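Long-range contact in 361aa long hypothetical D-aminopeptidase (PDB 2DRH), which probably acts as an aminopeptidase of the S58 (DmpA) family, although its function has not been firmly established: residues C136-I144 / M333-R341. Sequence-based numbering, arbitrary orientation.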
loop_
_atom_site.group_PDB
_atom_site.type_symbol
_atom_site.label_atom_id
_atom_site.label_comp_id
_atom_site.label_asym_id
_atom_site.label_seq_id
_atom_site.Cartn_x
_atom_site.Cartn_y
_atom_site.Cartn_z
ATOM N N CYS A 136 -14.218 0.759 -17.985
ATOM C CA CYS A 136 -15.435 0.169 -17.440
ATOM C C CYS A 136 -15.940 -0.842 -18.489
ATOM O O CYS A 136 -15.675 -0.693 -19.682
ATOM C CB CYS A 136 -16.473 1.254 -17.150
ATOM S SG CYS A 136 -16.118 2.184 -15.621
ATOM N N ASN A 137 -16.643 -1.879 -18.046
ATOM C CA ASN A 137 -17.136 -2.923 -18.951
ATOM C C ASN A 137 -18.527 -2.576 -19.503
ATOM O O ASN A 137 -19.490 -2.510 -18.746
ATOM C CB ASN A 137 -17.195 -4.251 -18.180
ATOM C CG ASN A 137 -17.436 -5.449 -19.078
ATOM O OD1 ASN A 137 -18.066 -5.343 -20.124
ATOM N ND2 ASN A 137 -16.941 -6.601 -18.660
ATOM N N ASP A 138 -18.640 -2.351 -20.810
ATOM C CA ASP A 138 -19.939 -2.023 -21.402
ATOM C C ASP A 138 -20.597 -3.218 -22.099
ATOM O O ASP A 138 -21.514 -3.051 -22.902
ATOM C CB ASP A 138 -19.805 -0.857 -22.397
ATOM C CG ASP A 138 -18.630 -1.026 -23.353
ATOM O OD1 ASP A 138 -18.151 -2.167 -23.515
ATOM O OD2 ASP A 138 -18.192 -0.013 -23.949
ATOM N N SER A 139 -20.150 -4.425 -21.765
ATOM C CA SER A 139 -20.679 -5.634 -22.393
ATOM C C SER A 139 -22.198 -5.789 -22.433
ATOM O O SER A 139 -22.733 -6.367 -23.378
ATOM C CB SER A 139 -20.072 -6.873 -21.736
ATOM O OG SER A 139 -20.497 -6.971 -20.397
ATOM N N TYR A 140 -22.904 -5.285 -21.426
ATOM C CA TYR A 140 -24.360 -5.429 -21.424
ATOM C C TYR A 140 -24.996 -4.852 -22.684
ATOM O O TYR A 140 -25.946 -5.418 -23.224
ATOM C CB TYR A 140 -24.980 -4.764 -20.193
ATOM C CG TYR A 140 -26.441 -5.115 -20.011
ATOM C CD1 TYR A 140 -26.829 -6.406 -19.636
ATOM C CD2 TYR A 140 -27.438 -4.171 -20.252
ATOM C CE1 TYR A 140 -28.178 -6.746 -19.507
ATOM C CE2 TYR A 140 -28.787 -4.499 -20.127
ATOM C CZ TYR A 140 -29.151 -5.789 -19.754
ATOM O OH TYR A 140 -30.485 -6.104 -19.624
ATOM N N LEU A 141 -24.473 -3.727 -23.160
ATOM C CA LEU A 141 -25.012 -3.098 -24.359
ATOM C C LEU A 141 -24.047 -3.157 -25.543
ATOM O O LEU A 141 -24.459 -3.030 -26.693
ATOM C CB LEU A 141 -25.358 -1.630 -24.069
ATOM C CG LEU A 141 -26.477 -1.341 -23.058
ATOM C CD1 LEU A 141 -26.564 0.160 -22.800
ATOM C CD2 LEU A 141 -27.801 -1.863 -23.594
ATOM N N ASN A 142 -22.768 -3.367 -25.267
ATOM C CA ASN A 142 -21.780 -3.374 -26.341
ATOM C C ASN A 142 -21.118 -4.701 -26.677
ATOM O O ASN A 142 -20.925 -5.554 -25.813
ATOM C CB ASN A 142 -20.691 -2.340 -26.027
ATOM C CG ASN A 142 -19.597 -2.302 -27.075
ATOM O OD1 ASN A 142 -19.868 -2.148 -28.266
ATOM N ND2 ASN A 142 -18.349 -2.437 -26.638
ATOM N N ASP A 143 -20.784 -4.861 -27.956
ATOM C CA ASP A 143 -20.083 -6.044 -28.428
ATOM C C ASP A 143 -18.635 -5.777 -28.040
ATOM O O ASP A 143 -17.810 -5.390 -28.870
ATOM C CB ASP A 143 -20.198 -6.185 -29.954
ATOM C CG ASP A 143 -19.202 -7.190 -30.523
ATOM O OD1 ASP A 143 -19.057 -8.282 -29.930
ATOM O OD2 ASP A 143 -18.565 -6.895 -31.562
ATOM N N ILE A 144 -18.338 -5.971 -26.763
ATOM C CA ILE A 144 -16.998 -5.723 -26.251
ATOM C C ILE A 144 -15.926 -6.651 -26.832
ATOM O O ILE A 144 -14.788 -6.239 -27.026
ATOM C CB ILE A 144 -17.003 -5.799 -24.708
ATOM C CG1 ILE A 144 -15.765 -5.092 -24.152
ATOM C CG2 ILE A 144 -17.076 -7.256 -24.247
ATOM C CD1 ILE A 144 -15.873 -4.783 -22.674
ATOM N N MET A 333 -31.218 3.716 -24.293
ATOM C CA MET A 333 -30.432 3.071 -25.339
ATOM C C MET A 333 -30.538 1.553 -25.398
ATOM O O MET A 333 -30.508 0.871 -24.373
ATOM C CB MET A 333 -28.961 3.444 -25.190
ATOM C CG MET A 333 -28.055 2.704 -26.150
ATOM S SD MET A 333 -26.387 3.328 -26.098
ATOM C CE MET A 333 -26.621 4.879 -26.995
ATOM N N ASP A 334 -30.645 1.036 -26.618
ATOM C CA ASP A 334 -30.733 -0.398 -26.843
ATOM C C ASP A 334 -29.359 -0.867 -27.291
ATOM O O ASP A 334 -28.555 -0.072 -27.780
ATOM C CB ASP A 334 -31.756 -0.706 -27.933
ATOM C CG ASP A 334 -31.310 -0.224 -29.295
ATOM O OD1 ASP A 334 -31.119 0.997 -29.464
ATOM O OD2 ASP A 334 -31.143 -1.067 -30.197
ATOM N N GLY A 335 -29.088 -2.156 -27.129
ATOM C CA GLY A 335 -27.793 -2.673 -27.526
ATOM C C GLY A 335 -27.840 -4.124 -27.947
ATOM O O GLY A 335 -28.881 -4.624 -28.368
ATOM N N ARG A 336 -26.705 -4.801 -27.828
ATOM C CA ARG A 336 -26.601 -6.203 -28.210
ATOM C C ARG A 336 -27.705 -7.040 -27.588
ATOM O O ARG A 336 -28.105 -6.809 -26.450
ATOM C CB ARG A 336 -25.220 -6.751 -27.823
ATOM C CG ARG A 336 -24.908 -6.770 -26.331
ATOM C CD ARG A 336 -25.208 -8.135 -25.727
ATOM N NE ARG A 336 -24.509 -8.345 -24.459
ATOM C CZ ARG A 336 -24.499 -9.497 -23.794
ATOM N NH1 ARG A 336 -25.155 -10.551 -24.277
ATOM N NH2 ARG A 336 -23.832 -9.599 -22.648
ATOM N N ASP A 337 -28.194 -8.013 -28.349
ATOM C CA ASP A 337 -29.274 -8.891 -27.908
ATOM C C ASP A 337 -30.501 -8.119 -27.445
ATOM O O ASP A 337 -31.197 -8.535 -26.519
ATOM C CB ASP A 337 -28.805 -9.821 -26.787
ATOM C CG ASP A 337 -27.775 -10.821 -27.261
ATOM O OD1 ASP A 337 -27.892 -11.290 -28.416
ATOM O OD2 ASP A 337 -26.858 -11.147 -26.479
ATOM N N ASN A 338 -30.761 -6.990 -28.095
ATOM C CA ASN A 338 -31.910 -6.164 -27.760
ATOM C C ASN A 338 -31.951 -5.729 -26.297
ATOM O O ASN A 338 -33.010 -5.355 -25.782
ATOM C CB ASN A 338 -33.205 -6.897 -28.116
ATOM C CG ASN A 338 -33.311 -7.194 -29.597
ATOM O OD1 ASN A 338 -33.227 -6.289 -30.430
ATOM N ND2 ASN A 338 -33.496 -8.469 -29.936
ATOM N N HIS A 339 -30.806 -5.789 -25.623
ATOM C CA HIS A 339 -30.734 -5.355 -24.234
ATOM C C HIS A 339 -31.023 -3.849 -24.223
ATOM O O HIS A 339 -30.628 -3.135 -25.149
ATOM C CB HIS A 339 -29.333 -5.615 -23.676
ATOM C CG HIS A 339 -29.078 -7.045 -23.315
ATOM N ND1 HIS A 339 -27.831 -7.510 -22.954
ATOM C CD2 HIS A 339 -29.917 -8.105 -23.218
ATOM C CE1 HIS A 339 -27.914 -8.793 -22.648
ATOM N NE2 HIS A 339 -29.168 -9.178 -22.799
ATOM N N VAL A 340 -31.715 -3.363 -23.197
ATOM C CA VAL A 340 -32.006 -1.935 -23.128
ATOM C C VAL A 340 -31.931 -1.357 -21.717
ATOM O O VAL A 340 -32.321 -2.000 -20.744
ATOM C CB VAL A 340 -33.410 -1.605 -23.710
ATOM C CG1 VAL A 340 -33.519 -2.112 -25.143
ATOM C CG2 VAL A 340 -34.495 -2.220 -22.843
ATOM N N ARG A 341 -31.410 -0.135 -21.632
ATOM C CA ARG A 341 -31.281 0.599 -20.378
ATOM C C ARG A 341 -31.973 1.930 -20.626
ATOM O O ARG A 341 -31.620 2.650 -21.565
ATOM C CB ARG A 341 -29.809 0.865 -20.023
ATOM C CG ARG A 341 -28.979 -0.358 -19.668
ATOM C CD ARG A 341 -29.547 -1.134 -18.486
ATOM N NE ARG A 341 -28.516 -1.958 -17.860
ATOM C CZ ARG A 341 -28.753 -2.985 -17.046
ATOM N NH1 ARG A 341 -29.997 -3.333 -16.751
ATOM N NH2 ARG A 341 -27.741 -3.664 -16.524
HETATM O O HOH W 1 -22.974 -8.301 -20.435
HETATM O O HOH W 2 -32.575 -4.605 -20.871
#
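Tyr140 is sandwiched between His339 and Arg341. The imidazole makes an offset stack on one face of the phenol ring, with centroids 4.2 Å apart and planes at 12°, while the guanidinium of Arg341 lies over the opposite face, its CZ 3.9 Å from the ring centroid, a stacked cation-pi contact. Bonds from NH1 to Gly231 O, NH2 to Gly233 O and NE to Ser177 OG grip that guanidinium at its rim. Tyr140 has its CG anti to the backbone N (chi1 -169°), beside its own carbonyl carbon, which lets the ring lie against the imidazole that binds Tyr140 O.

Three hydrogen bonds draw on consecutive carbonyls of the 136-144 loop. His339 ND1 donates to Tyr140 O at 2.8 Å, within both the ring plane and the carbonyl plane, which fixes the imidazole's rotation. Arg336 NE donates to Ser139 O at 2.9 Å and nearly straight (167°), and the backbone N of Arg336 donates to Leu141 O at 3.1 Å. The Arg336 guanidinium is also held by a salt bridge from NH1 to Asp337 OD2 and a bond from NH2 to Val124 O of the second subunit. A leucine in place of Arg336 would probably cost Ser139 O its side-chain donor and Asp337 OD2 its charge partner.

Leu141 adds van der Waals contact, CD2 lying 3.5 Å from His339 O, and a slighter apolar one, CD1 4.0 Å from Arg341 CG.

Segment 333-341 is a beta hairpin, its short strands 333-334 and 340-341 joined by the turn that carries Arg336. It packs against the loop between strand 132-136 and helix 151-160, beside strands 48-56 and 181-182, and reaches the subunit interface.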